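Major Capsid Protein VP1 (Chimpanzee polyomavirus Bob, PDB 6Y9I) forms the pentameric building block of the outer capsid shell and, as in other polyomaviruses, probably engages glycan receptors on the host cell. Local coordinates at residues G139-L144 with K188-K193; F135-E140 with D251-S256; D259-M264 with R275-Y280; E27-I32 with Q66-R71. All blocks are in the same frame, centred on the assembly; numbering follows the deposited sequence.

Contact 1. Residues G139-L144 with K188-K193; sequences GEPLDL and KARLDK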
loop_
_atom_site.group_PDB
_atom_site.type_symbol
_atom_site.label_atom_id
_atom_site.label_comp_id
_atom_site.label_asym_id
_atom_site.label_seq_id
_atom_site.Cartn_x
_atom_site.Cartn_y
_atom_site.Cartn_z
ATOM N N GLY A 139 -9.577 -29.347 11.180
ATOM C CA GLY A 139 -10.246 -30.486 11.817
ATOM C C GLY A 139 -9.206 -31.464 12.297
ATOM O O GLY A 139 -9.568 -32.564 12.756
ATOM N N GLU A 140 -7.942 -31.090 12.139
ATOM C CA GLU A 140 -6.791 -31.861 12.679
ATOM C C GLU A 140 -5.603 -30.920 12.773
ATOM O O GLU A 140 -5.695 -29.797 12.271
ATOM C CB GLU A 140 -6.514 -33.035 11.754
ATOM C CG GLU A 140 -6.077 -32.625 10.371
ATOM C CD GLU A 140 -6.359 -33.704 9.359
ATOM O OE1 GLU A 140 -5.382 -34.269 8.854
ATOM O OE2 GLU A 140 -7.557 -33.988 9.093
ATOM N N PRO A 141 -4.488 -31.316 13.432
ATOM C CA PRO A 141 -3.337 -30.434 13.569
ATOM C C PRO A 141 -2.809 -29.925 12.230
ATOM O O PRO A 141 -2.894 -30.624 11.187
ATOM C CB PRO A 141 -2.293 -31.316 14.283
ATOM C CG PRO A 141 -3.141 -32.288 15.080
ATOM C CD PRO A 141 -4.275 -32.604 14.130
ATOM N N LEU A 142 -2.256 -28.720 12.272
ATOM C CA LEU A 142 -1.717 -28.038 11.076
ATOM C C LEU A 142 -0.439 -28.762 10.646
ATOM O O LEU A 142 0.426 -29.018 11.508
ATOM C CB LEU A 142 -1.452 -26.567 11.399
ATOM C CG LEU A 142 -1.120 -25.694 10.184
ATOM C CD1 LEU A 142 -2.378 -25.394 9.388
ATOM C CD2 LEU A 142 -0.412 -24.418 10.635
ATOM N N ASP A 143 -0.360 -29.094 9.366
ATOM C CA ASP A 143 0.835 -29.661 8.696
ATOM C C ASP A 143 1.877 -28.551 8.535
ATOM O O ASP A 143 1.529 -27.453 8.009
ATOM C CB ASP A 143 0.445 -30.318 7.376
ATOM C CG ASP A 143 -0.501 -31.498 7.572
ATOM O OD1 ASP A 143 -0.064 -32.492 8.195
ATOM O OD2 ASP A 143 -1.653 -31.435 7.074
ATOM N N LEU A 144 3.106 -28.817 8.986
ATOM C CA LEU A 144 4.254 -27.895 8.848
ATOM C C LEU A 144 5.343 -28.501 7.971
ATOM O O LEU A 144 5.610 -29.737 8.061
ATOM C CB LEU A 144 4.844 -27.574 10.221
ATOM C CG LEU A 144 3.873 -27.046 11.263
ATOM C CD1 LEU A 144 4.517 -27.061 12.639
ATOM C CD2 LEU A 144 3.392 -25.651 10.899
ATOM N N LYS A 188 9.000 -32.623 7.776
ATOM C CA LYS A 188 7.540 -32.401 7.922
ATOM C C LYS A 188 7.124 -32.764 9.345
ATOM O O LYS A 188 7.665 -33.714 9.929
ATOM C CB LYS A 188 6.774 -33.191 6.857
ATOM C CG LYS A 188 6.888 -32.604 5.454
ATOM C CD LYS A 188 5.949 -33.226 4.428
ATOM C CE LYS A 188 6.439 -33.112 3.006
ATOM N NZ LYS A 188 6.239 -31.764 2.442
ATOM N N ALA A 189 6.203 -31.996 9.902
ATOM C CA ALA A 189 5.667 -32.245 11.243
ATOM C C ALA A 189 4.246 -31.706 11.326
ATOM O O ALA A 189 3.824 -30.921 10.460
ATOM C CB ALA A 189 6.550 -31.645 12.306
ATOM N N ARG A 190 3.567 -32.085 12.391
ATOM C CA ARG A 190 2.219 -31.583 12.695
ATOM C C ARG A 190 2.331 -30.680 13.905
ATOM O O ARG A 190 3.090 -31.013 14.839
ATOM C CB ARG A 190 1.290 -32.770 12.903
ATOM C CG ARG A 190 0.863 -33.384 11.583
ATOM C CD ARG A 190 -0.523 -33.962 11.655
ATOM N NE ARG A 190 -1.217 -33.697 10.419
ATOM C CZ ARG A 190 -2.464 -34.038 10.192
ATOM N NH1 ARG A 190 -3.161 -34.671 11.126
ATOM N NH2 ARG A 190 -2.998 -33.743 9.021
ATOM N N LEU A 191 1.575 -29.596 13.890
ATOM C CA LEU A 191 1.579 -28.593 14.967
ATOM C C LEU A 191 0.676 -29.110 16.091
ATOM O O LEU A 191 -0.535 -28.745 16.145
ATOM C CB LEU A 191 1.105 -27.252 14.395
ATOM C CG LEU A 191 1.018 -26.124 15.411
ATOM C CD1 LEU A 191 2.289 -26.013 16.239
ATOM C CD2 LEU A 191 0.750 -24.812 14.699
ATOM N N ASP A 192 1.252 -29.970 16.926
ATOM C CA ASP A 192 0.529 -30.763 17.948
ATOM C C ASP A 192 0.915 -30.250 19.339
ATOM O O ASP A 192 0.330 -30.710 20.303
ATOM C CB ASP A 192 0.828 -32.256 17.760
ATOM C CG ASP A 192 2.307 -32.651 17.760
ATOM O OD1 ASP A 192 3.188 -31.785 18.035
ATOM O OD2 ASP A 192 2.586 -33.838 17.464
ATOM N N LYS A 193 1.899 -29.361 19.457
ATOM C CA LYS A 193 2.333 -28.829 20.781
ATOM C C LYS A 193 2.445 -27.306 20.683
ATOM O O LYS A 193 3.122 -26.822 19.751
ATOM C CB LYS A 193 3.696 -29.377 21.219
ATOM C CG LYS A 193 3.691 -30.776 21.822
ATOM C CD LYS A 193 5.045 -31.199 22.396
HETATM O O HOH W 1 -2.385 -27.304 14.827
#

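Contact 2. Residues F135-E140 with D251-S256; sequences FAVGGE and DGLFVS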
loop_
_atom_site.group_PDB
_atom_site.type_symbol
_atom_site.label_atom_id
_atom_site.label_comp_id
_atom_site.label_asym_id
_atom_site.label_seq_id
_atom_site.Cartn_x
_atom_site.Cartn_y
_atom_site.Cartn_z
ATOM N N PHE A 135 -2.962 -17.273 11.217
ATOM C CA PHE A 135 -3.988 -17.999 11.990
ATOM C C PHE A 135 -4.448 -19.141 11.078
ATOM O O PHE A 135 -4.341 -19.043 9.815
ATOM C CB PHE A 135 -5.063 -17.030 12.488
ATOM C CG PHE A 135 -6.051 -16.596 11.439
ATOM C CD1 PHE A 135 -7.204 -17.335 11.213
ATOM C CD2 PHE A 135 -5.841 -15.446 10.689
ATOM C CE1 PHE A 135 -8.111 -16.943 10.242
ATOM C CE2 PHE A 135 -6.757 -15.045 9.726
ATOM C CZ PHE A 135 -7.895 -15.795 9.515
ATOM N N ALA A 136 -4.842 -20.236 11.698
ATOM C CA ALA A 136 -5.315 -21.445 11.007
ATOM C C ALA A 136 -6.440 -22.060 11.829
ATOM O O ALA A 136 -6.432 -21.992 13.084
ATOM C CB ALA A 136 -4.190 -22.427 10.781
ATOM N N VAL A 137 -7.381 -22.633 11.113
ATOM C CA VAL A 137 -8.511 -23.411 11.689
ATOM C C VAL A 137 -8.608 -24.705 10.886
ATOM O O VAL A 137 -8.649 -24.629 9.631
ATOM C CB VAL A 137 -9.798 -22.570 11.629
ATOM C CG1 VAL A 137 -10.977 -23.363 12.158
ATOM C CG2 VAL A 137 -9.631 -21.250 12.372
ATOM N N GLY A 138 -8.591 -25.846 11.574
ATOM C CA GLY A 138 -8.671 -27.156 10.942
ATOM C C GLY A 138 -9.289 -28.222 11.825
ATOM O O GLY A 138 -9.511 -28.012 13.071
ATOM N N GLY A 139 -9.577 -29.347 11.180
ATOM C CA GLY A 139 -10.246 -30.486 11.817
ATOM C C GLY A 139 -9.206 -31.464 12.297
ATOM O O GLY A 139 -9.568 -32.564 12.756
ATOM N N GLU A 140 -7.942 -31.090 12.139
ATOM C CA GLU A 140 -6.791 -31.861 12.679
ATOM C C GLU A 140 -5.603 -30.920 12.773
ATOM O O GLU A 140 -5.695 -29.797 12.271
ATOM C CB GLU A 140 -6.514 -33.035 11.754
ATOM C CG GLU A 140 -6.077 -32.625 10.371
ATOM C CD GLU A 140 -6.359 -33.704 9.359
ATOM O OE1 GLU A 140 -5.382 -34.269 8.854
ATOM O OE2 GLU A 140 -7.557 -33.988 9.093
ATOM N N ASP A 251 -14.210 -34.980 17.061
ATOM C CA ASP A 251 -15.006 -33.870 17.631
ATOM C C ASP A 251 -14.032 -32.870 18.260
ATOM O O ASP A 251 -14.314 -32.352 19.361
ATOM C CB ASP A 251 -16.059 -34.429 18.586
ATOM C CG ASP A 251 -17.148 -35.213 17.873
ATOM O OD1 ASP A 251 -17.280 -35.045 16.616
ATOM O OD2 ASP A 251 -17.888 -35.950 18.578
ATOM N N GLY A 252 -12.908 -32.651 17.570
ATOM C CA GLY A 252 -11.844 -31.699 17.930
ATOM C C GLY A 252 -11.671 -30.619 16.873
ATOM O O GLY A 252 -11.596 -30.939 15.681
ATOM N N LEU A 253 -11.613 -29.367 17.318
ATOM C CA LEU A 253 -11.279 -28.197 16.480
ATOM C C LEU A 253 -9.854 -27.750 16.838
ATOM O O LEU A 253 -9.583 -27.530 18.011
ATOM C CB LEU A 253 -12.279 -27.077 16.760
ATOM C CG LEU A 253 -12.083 -25.826 15.901
ATOM C CD1 LEU A 253 -12.344 -26.122 14.435
ATOM C CD2 LEU A 253 -12.993 -24.735 16.412
ATOM N N PHE A 254 -9.009 -27.557 15.844
ATOM C CA PHE A 254 -7.593 -27.178 16.050
ATOM C C PHE A 254 -7.418 -25.756 15.543
ATOM O O PHE A 254 -7.701 -25.506 14.351
ATOM C CB PHE A 254 -6.706 -28.197 15.339
ATOM C CG PHE A 254 -6.911 -29.609 15.827
ATOM C CD1 PHE A 254 -8.055 -30.313 15.492
ATOM C CD2 PHE A 254 -5.977 -30.219 16.651
ATOM C CE1 PHE A 254 -8.258 -31.603 15.963
ATOM C CE2 PHE A 254 -6.181 -31.508 17.121
ATOM C CZ PHE A 254 -7.315 -32.198 16.765
ATOM N N VAL A 255 -6.980 -24.859 16.421
ATOM C CA VAL A 255 -6.653 -23.449 16.058
ATOM C C VAL A 255 -5.158 -23.254 16.285
ATOM O O VAL A 255 -4.569 -23.903 17.193
ATOM C CB VAL A 255 -7.521 -22.409 16.796
ATOM C CG1 VAL A 255 -8.999 -22.606 16.478
ATOM C CG2 VAL A 255 -7.334 -22.453 18.301
ATOM N N SER A 256 -4.550 -22.482 15.399
ATOM C CA SER A 256 -3.088 -22.240 15.371
ATOM C C SER A 256 -2.894 -20.763 15.102
ATOM O O SER A 256 -3.766 -20.157 14.413
ATOM C CB SER A 256 -2.385 -23.094 14.338
ATOM O OG SER A 256 -2.824 -24.428 14.395
#

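Contact 3. Residues D259-M264 with R275-Y280; sequences DICGVM and RGLPRY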
loop_
_atom_site.group_PDB
_atom_site.type_symbol
_atom_site.label_atom_id
_atom_site.label_comp_id
_atom_site.label_asym_id
_atom_site.label_seq_id
_atom_site.Cartn_x
_atom_site.Cartn_y
_atom_site.Cartn_z
ATOM N N ASP A 259 1.766 -14.402 16.034
ATOM C CA ASP A 259 1.600 -12.948 15.849
ATOM C C ASP A 259 2.797 -12.227 16.428
ATOM O O ASP A 259 2.653 -11.701 17.525
ATOM C CB ASP A 259 0.304 -12.470 16.480
ATOM C CG ASP A 259 -0.880 -12.973 15.688
ATOM O OD1 ASP A 259 -1.069 -12.460 14.562
ATOM O OD2 ASP A 259 -1.566 -13.922 16.180
ATOM N N ILE A 260 3.896 -12.175 15.674
ATOM C CA ILE A 260 5.040 -11.281 15.987
ATOM C C ILE A 260 4.665 -9.864 15.518
ATOM O O ILE A 260 4.442 -9.678 14.309
ATOM C CB ILE A 260 6.328 -11.776 15.322
ATOM C CG1 ILE A 260 6.683 -13.196 15.783
ATOM C CG2 ILE A 260 7.447 -10.778 15.594
ATOM C CD1 ILE A 260 7.889 -13.739 15.074
ATOM N N CYS A 261 4.588 -8.907 16.436
ATOM C CA CYS A 261 4.125 -7.517 16.162
ATOM C C CYS A 261 5.321 -6.592 15.952
ATOM O O CYS A 261 5.120 -5.461 15.539
ATOM C CB CYS A 261 3.185 -7.070 17.267
ATOM S SG CYS A 261 1.662 -8.062 17.272
ATOM N N GLY A 262 6.542 -7.081 16.186
ATOM C CA GLY A 262 7.783 -6.323 15.966
ATOM C C GLY A 262 8.791 -6.679 17.028
ATOM O O GLY A 262 8.621 -7.732 17.664
ATOM N N VAL A 263 9.776 -5.812 17.232
ATOM C CA VAL A 263 10.888 -5.999 18.190
ATOM C C VAL A 263 11.002 -4.737 19.038
ATOM O O VAL A 263 10.642 -3.618 18.569
ATOM C CB VAL A 263 12.216 -6.301 17.467
ATOM C CG1 VAL A 263 12.080 -7.489 16.537
ATOM C CG2 VAL A 263 12.727 -5.089 16.693
ATOM N N MET A 264 11.487 -4.904 20.256
ATOM C CA MET A 264 12.043 -3.778 21.031
ATOM C C MET A 264 13.564 -3.854 20.895
ATOM O O MET A 264 14.111 -4.977 20.674
ATOM C CB MET A 264 11.604 -3.815 22.496
ATOM C CG MET A 264 12.153 -4.959 23.255
ATOM S SD MET A 264 12.069 -4.694 25.042
ATOM C CE MET A 264 13.560 -3.734 25.309
ATOM N N ARG A 275 8.259 -9.078 20.192
ATOM C CA ARG A 275 7.006 -8.908 20.964
ATOM C C ARG A 275 5.863 -9.575 20.191
ATOM O O ARG A 275 5.751 -9.339 18.977
ATOM C CB ARG A 275 6.795 -7.413 21.222
ATOM C CG ARG A 275 5.500 -7.039 21.922
ATOM C CD ARG A 275 5.225 -7.807 23.206
ATOM N NE ARG A 275 4.052 -7.285 23.877
ATOM C CZ ARG A 275 3.290 -7.985 24.742
ATOM N NH1 ARG A 275 3.564 -9.244 25.020
ATOM N NH2 ARG A 275 2.256 -7.430 25.344
ATOM N N GLY A 276 5.052 -10.405 20.868
ATOM C CA GLY A 276 3.834 -11.013 20.310
ATOM C C GLY A 276 2.598 -10.539 21.059
ATOM O O GLY A 276 2.725 -10.132 22.224
ATOM N N LEU A 277 1.429 -10.637 20.435
ATOM C CA LEU A 277 0.136 -10.332 21.084
ATOM C C LEU A 277 -0.756 -11.563 21.024
ATOM O O LEU A 277 -0.622 -12.419 20.154
ATOM C CB LEU A 277 -0.518 -9.122 20.411
ATOM C CG LEU A 277 0.206 -7.800 20.635
ATOM C CD1 LEU A 277 -0.403 -6.663 19.823
ATOM C CD2 LEU A 277 0.224 -7.453 22.107
ATOM N N PRO A 278 -1.693 -11.679 21.987
ATOM C CA PRO A 278 -2.684 -12.750 21.969
ATOM C C PRO A 278 -3.667 -12.594 20.802
ATOM O O PRO A 278 -3.956 -11.452 20.372
ATOM C CB PRO A 278 -3.421 -12.605 23.305
ATOM C CG PRO A 278 -3.119 -11.209 23.809
ATOM C CD PRO A 278 -1.858 -10.752 23.117
ATOM N N ARG A 279 -4.165 -13.730 20.329
ATOM C CA ARG A 279 -5.133 -13.835 19.222
ATOM C C ARG A 279 -6.425 -14.492 19.746
ATOM O O ARG A 279 -6.406 -15.580 20.376
ATOM C CB ARG A 279 -4.563 -14.597 18.022
ATOM C CG ARG A 279 -5.569 -14.729 16.883
ATOM C CD ARG A 279 -4.992 -15.329 15.620
ATOM N NE ARG A 279 -4.101 -14.407 14.903
ATOM C CZ ARG A 279 -4.504 -13.456 14.082
ATOM N NH1 ARG A 279 -5.795 -13.274 13.843
ATOM N NH2 ARG A 279 -3.609 -12.708 13.461
ATOM N N TYR A 280 -7.540 -13.833 19.497
ATOM C CA TYR A 280 -8.886 -14.376 19.757
ATOM C C TYR A 280 -9.404 -15.107 18.518
ATOM O O TYR A 280 -9.221 -14.614 17.382
ATOM C CB TYR A 280 -9.816 -13.227 20.109
ATOM C CG TYR A 280 -11.252 -13.634 20.218
ATOM C CD1 TYR A 280 -11.756 -14.179 21.391
ATOM C CD2 TYR A 280 -12.104 -13.416 19.159
ATOM C CE1 TYR A 280 -13.086 -14.551 21.470
ATOM C CE2 TYR A 280 -13.439 -13.757 19.234
ATOM C CZ TYR A 280 -13.926 -14.296 20.407
ATOM O OH TYR A 280 -15.236 -14.613 20.423
HETATM O O HOH W 2 -0.904 -14.721 18.683
#

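Contact 4. Residues E27-I32 with Q66-R71; sequences EPRMGI and QYSCAR. With MG (magnesium ion), chain F.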
loop_
_atom_site.group_PDB
_atom_site.type_symbol
_atom_site.label_atom_id
_atom_site.label_comp_id
_atom_site.label_asym_id
_atom_site.label_seq_id
_atom_site.Cartn_x
_atom_site.Cartn_y
_atom_site.Cartn_z
ATOM N N GLU A 27 -2.487 -17.329 23.640
ATOM C CA GLU A 27 -1.493 -16.386 24.188
ATOM C C GLU A 27 -0.228 -16.534 23.349
ATOM O O GLU A 27 0.050 -17.620 22.833
ATOM C CB GLU A 27 -1.314 -16.645 25.676
ATOM C CG GLU A 27 -2.513 -16.167 26.482
ATOM C CD GLU A 27 -2.268 -15.859 27.944
ATOM O OE1 GLU A 27 -2.913 -16.516 28.773
ATOM O OE2 GLU A 27 -1.496 -14.921 28.254
ATOM N N PRO A 28 0.568 -15.448 23.201
ATOM C CA PRO A 28 1.755 -15.484 22.346
ATOM C C PRO A 28 2.843 -16.372 22.967
ATOM O O PRO A 28 2.948 -16.398 24.198
ATOM C CB PRO A 28 2.201 -14.031 22.278
ATOM C CG PRO A 28 1.692 -13.434 23.564
ATOM C CD PRO A 28 0.387 -14.153 23.864
ATOM N N ARG A 29 3.564 -17.103 22.114
ATOM C CA ARG A 29 4.732 -17.943 22.496
ATOM C C ARG A 29 5.984 -17.410 21.802
ATOM O O ARG A 29 6.471 -18.034 20.815
ATOM C CB ARG A 29 4.389 -19.413 22.223
ATOM C CG ARG A 29 3.133 -19.868 22.945
ATOM C CD ARG A 29 3.350 -20.024 24.424
ATOM N NE ARG A 29 2.150 -20.410 25.151
ATOM C CZ ARG A 29 1.474 -19.628 25.992
ATOM N NH1 ARG A 29 1.795 -18.360 26.167
ATOM N NH2 ARG A 29 0.425 -20.100 26.627
ATOM N N MET A 30 6.512 -16.284 22.306
ATOM C CA MET A 30 7.624 -15.543 21.640
ATOM C C MET A 30 8.961 -16.116 22.121
ATOM O O MET A 30 10.021 -15.681 21.620
ATOM C CB MET A 30 7.564 -14.046 21.933
ATOM C CG MET A 30 6.414 -13.333 21.233
ATOM S SD MET A 30 6.438 -13.447 19.431
ATOM C CE MET A 30 5.292 -14.782 19.115
ATOM N N GLY A 31 8.913 -17.049 23.074
ATOM C CA GLY A 31 10.089 -17.779 23.581
ATOM C C GLY A 31 10.070 -17.844 25.102
ATOM O O GLY A 31 10.278 -18.935 25.671
ATOM N N ILE A 32 9.799 -16.709 25.739
ATOM C CA ILE A 32 9.466 -16.633 27.180
ATOM C C ILE A 32 7.962 -16.864 27.295
ATOM O O ILE A 32 7.165 -15.918 27.089
ATOM C CB ILE A 32 9.972 -15.332 27.812
ATOM C CG1 ILE A 32 11.500 -15.243 27.686
ATOM C CG2 ILE A 32 9.511 -15.257 29.255
ATOM C CD1 ILE A 32 12.049 -13.851 27.712
ATOM N N GLN A 66 7.626 -18.994 18.525
ATOM C CA GLN A 66 6.999 -20.301 18.230
ATOM C C GLN A 66 5.519 -20.098 17.898
ATOM O O GLN A 66 4.925 -19.103 18.324
ATOM C CB GLN A 66 7.148 -21.222 19.448
ATOM C CG GLN A 66 8.595 -21.622 19.751
ATOM C CD GLN A 66 8.939 -21.609 21.235
ATOM O OE1 GLN A 66 8.098 -21.909 22.097
ATOM N NE2 GLN A 66 10.185 -21.254 21.546
ATOM N N TYR A 67 4.942 -21.059 17.210
ATOM C CA TYR A 67 3.494 -21.097 16.927
ATOM C C TYR A 67 2.753 -21.451 18.202
ATOM O O TYR A 67 3.227 -22.281 18.996
ATOM C CB TYR A 67 3.173 -22.115 15.841
ATOM C CG TYR A 67 3.672 -21.727 14.482
ATOM C CD1 TYR A 67 2.989 -20.816 13.702
ATOM C CD2 TYR A 67 4.822 -22.288 13.972
ATOM C CE1 TYR A 67 3.425 -20.499 12.424
ATOM C CE2 TYR A 67 5.289 -21.967 12.713
ATOM C CZ TYR A 67 4.588 -21.065 11.928
ATOM O OH TYR A 67 5.062 -20.748 10.675
ATOM N N SER A 68 1.584 -20.870 18.335
ATOM C CA SER A 68 0.582 -21.193 19.366
ATOM C C SER A 68 -0.387 -22.206 18.763
ATOM O O SER A 68 -0.607 -22.138 17.557
ATOM C CB SER A 68 -0.116 -19.961 19.822
ATOM O OG SER A 68 0.828 -19.022 20.297
ATOM N N CYS A 69 -0.968 -23.089 19.566
ATOM C CA CYS A 69 -2.048 -23.969 19.081
ATOM C C CYS A 69 -2.850 -24.534 20.254
ATOM O O CYS A 69 -2.330 -24.608 21.347
ATOM C CB CYS A 69 -1.521 -25.086 18.198
ATOM S SG CYS A 69 -0.439 -26.271 19.046
ATOM N N ALA A 70 -4.103 -24.881 19.998
ATOM C CA ALA A 70 -4.999 -25.564 20.950
ATOM C C ALA A 70 -5.930 -26.482 20.153
ATOM O O ALA A 70 -6.277 -26.156 19.007
ATOM C CB ALA A 70 -5.756 -24.548 21.757
ATOM N N ARG A 71 -6.246 -27.636 20.728
ATOM C CA ARG A 71 -7.406 -28.460 20.346
ATOM C C ARG A 71 -8.561 -28.100 21.277
ATOM O O ARG A 71 -8.359 -28.135 22.499
ATOM C CB ARG A 71 -7.078 -29.953 20.466
ATOM C CG ARG A 71 -8.268 -30.822 20.081
ATOM C CD ARG A 71 -7.971 -32.298 20.249
ATOM N NE ARG A 71 -9.146 -33.125 20.027
ATOM C CZ ARG A 71 -10.163 -33.255 20.868
ATOM N NH1 ARG A 71 -10.170 -32.625 22.030
ATOM N NH2 ARG A 71 -11.179 -34.039 20.541
HETATM MG MG MG F . -3.715 -15.550 30.907
HETATM O O HOH W 3 -1.551 -14.289 30.879
HETATM O O HOH W 4 2.902 -17.605 19.341
HETATM O O HOH W 5 10.891 -21.382 24.769
HETATM O O HOH W 6 -4.032 -14.759 32.997
HETATM O O HOH W 7 -5.257 -16.980 30.656
#

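Contact 1. Residues G139-L144 with K188-K193
R190 reaches across from the strand 188-191 and sets its guanidinium between the carboxylates of E140 and D143. NE meets D143 OD1 at 2.8 Å in a straight bond that lies in the guanidinium plane but comes down on OD1 from above the carboxylate plane, the two side chains running side by side. E140 approaches at another part of the edge, its carboxylate turned 71° from the guanidinium; the 2.4 Å between E140 OE1 and R190 NH2 is too short to be taken at face value, so the pairing counts as a salt bridge but its exact geometry is doubtful. Chi2 (-148°) and chi3 (141°) of R190, both displaced from a fully extended chain, set the guanidinium beneath P141 O, which lies 3.5 Å above the centre of one face. The face bearing L142, L144 and L191 is apolar: L144 CD1 rests on L191 CB at 3.8 Å. Antiparallel backbone bonds join L144 N to A189 O (2.7 Å), A189 N to L144 O and L191 N to L142 O, and a water links L142 N to L191 O where the strands part. Strand 142-146 is the middle one of a small three-stranded sheet, with 188-191 on one flank and 202-204 on the other; W202 packs on L144 and A189, while L142 and L191 rest on S256 of strand 252-265.

Contact 2. Residues F135-E140 with D251-S256
With CG beside its backbone N (chi1 -59°) and chi2 at 73°, F254 lays its ring against the turn that ends strand 131-138, where E140 CA stands over one face, 3.8 Å from the ring centroid, as a CH-pi contact. The carbonyl oxygen of G138 lies at the ring's edge, in its plane, and E140 N comes within 3.4 Å of F254 CD1. L253, CG anti to its own N (chi1 -177°), turns CD1 back to V137 CG1 at 3.8 Å on the other side of the sheet. Strands 135-138 and 252-256 are neighbours in an antiparallel sheet of the viral jelly-roll beta sandwich of VP1. Paired backbone bonds hold A136 to S256 and G138 to F254; G138 N to F254 O is 2.9 Å, while between these pairs V137 and V255 form a non-hydrogen-bonded pair. On the face of A136 and S256 the two CB atoms meet at 4.0 Å. G138 brings no side chain to the face that carries the F254 ring. V137, L253 and V255 line the opposite face, where L253 and V255 pack on strands 8-26 and 272-291. The oxygen of G252 is buried with no polar partner in the model.

Contact 3. Residues D259-M264 with R275-Y280
D259 sets its carboxylate at the NE/NH2 edge of the R279 guanidinium, the side chains crossing at about a right angle in a side-on grip: R279 NH2 meets D259 OD1 at 2.8 Å and NE meets OD2 at 2.9 Å. The NE bond uses the syn lone pair of OD2, yet the planes are 38° apart, so both oxygens lie somewhat off the guanidinium plane. R279 leaves the backbone extended and bends at chi3 (-73°), which turns its NE edge to the acid. H133 also bonds OD1, and T96 takes NH1, fixing both partners in this buried pair. A water lies 2.7 Å from both D259 OD2 and L277 O, where the second strand is interrupted at L277 and P278. C261 SG touches L277 CD1 at 3.6 Å. C261 N bonds R275 O at 2.8 Å and R275 N bonds G262 O; the link from L277 N to D259 O is weak. At G262 the backbone angles would jam a side chain against the preceding carbonyl oxygen. The segments belong to the hairpin of strands 252-265 and 272-291, flanked by I98 of strand 87-98 and H133 of strand 131-138, while R275 bonds Q181 of a second subunit.

Contact 4. Residues E27-I32 with Q66-R71
Loop 27-32 runs beside the start of strand 68-73 with little direct backbone pairing: Q66 N bonds R29 O at 2.7 Å. A water supplies the next link, accepting from R29 N, donating to Q66 O and lying 2.7 Å from S68 OG. A second water bonds G31 O at 2.7 Å and more weakly Q66 NE2. The positive phi of G31 (135°) turns the loop in a way only glycine allows with ease. Of the side chains, R29 sends CG past S68 OG at 3.6 Å and then bends at chi2 (-73°), which brings NH1 back to P28 O, 3.0 Å away and well above that carbonyl's plane; its NE forms a salt bridge with D194. S68 OG also stands 3.0 Å from E27 O. Q66 turns its amide to N33. At the start of the loop, the extended E27 carries OE1 to a magnesium ion at 2.5 Å, and a metal-bound water donates to OE2, which Y43 also bonds. Three waters and the L183 carbonyl of a second subunit complete the coordination given in the model, so the loop leaving strand 8-26 of the VP1 jelly roll begins at an intersubunit metal site of the pentamer.

In the fold
Contacts 1 and 2 share G139 and E140, with centres 9 Å apart: strand 131-138 ends in contact 2, and the chain turns into the small sheet of contact 1. P141 CD lies 3.7 Å from F254 CE2. Contact 4 adjoins both, since V255 N lies 3.0 Å from A70 O, a probable hydrogen bond that joins strands 252-265 and 68-73, while L191 CD2 packs on Y67 CB. Contact 3 continues strand 252-265 and meets contact 4 through M30 and P28, its centre 10 Å away. Contacts 1 and 3 stay about 11 Å apart at their nearest atoms. Contact 4 includes a magnesium ligand; the side chain of D143 in contact 1 is about 8 Å from a different magnesium ion.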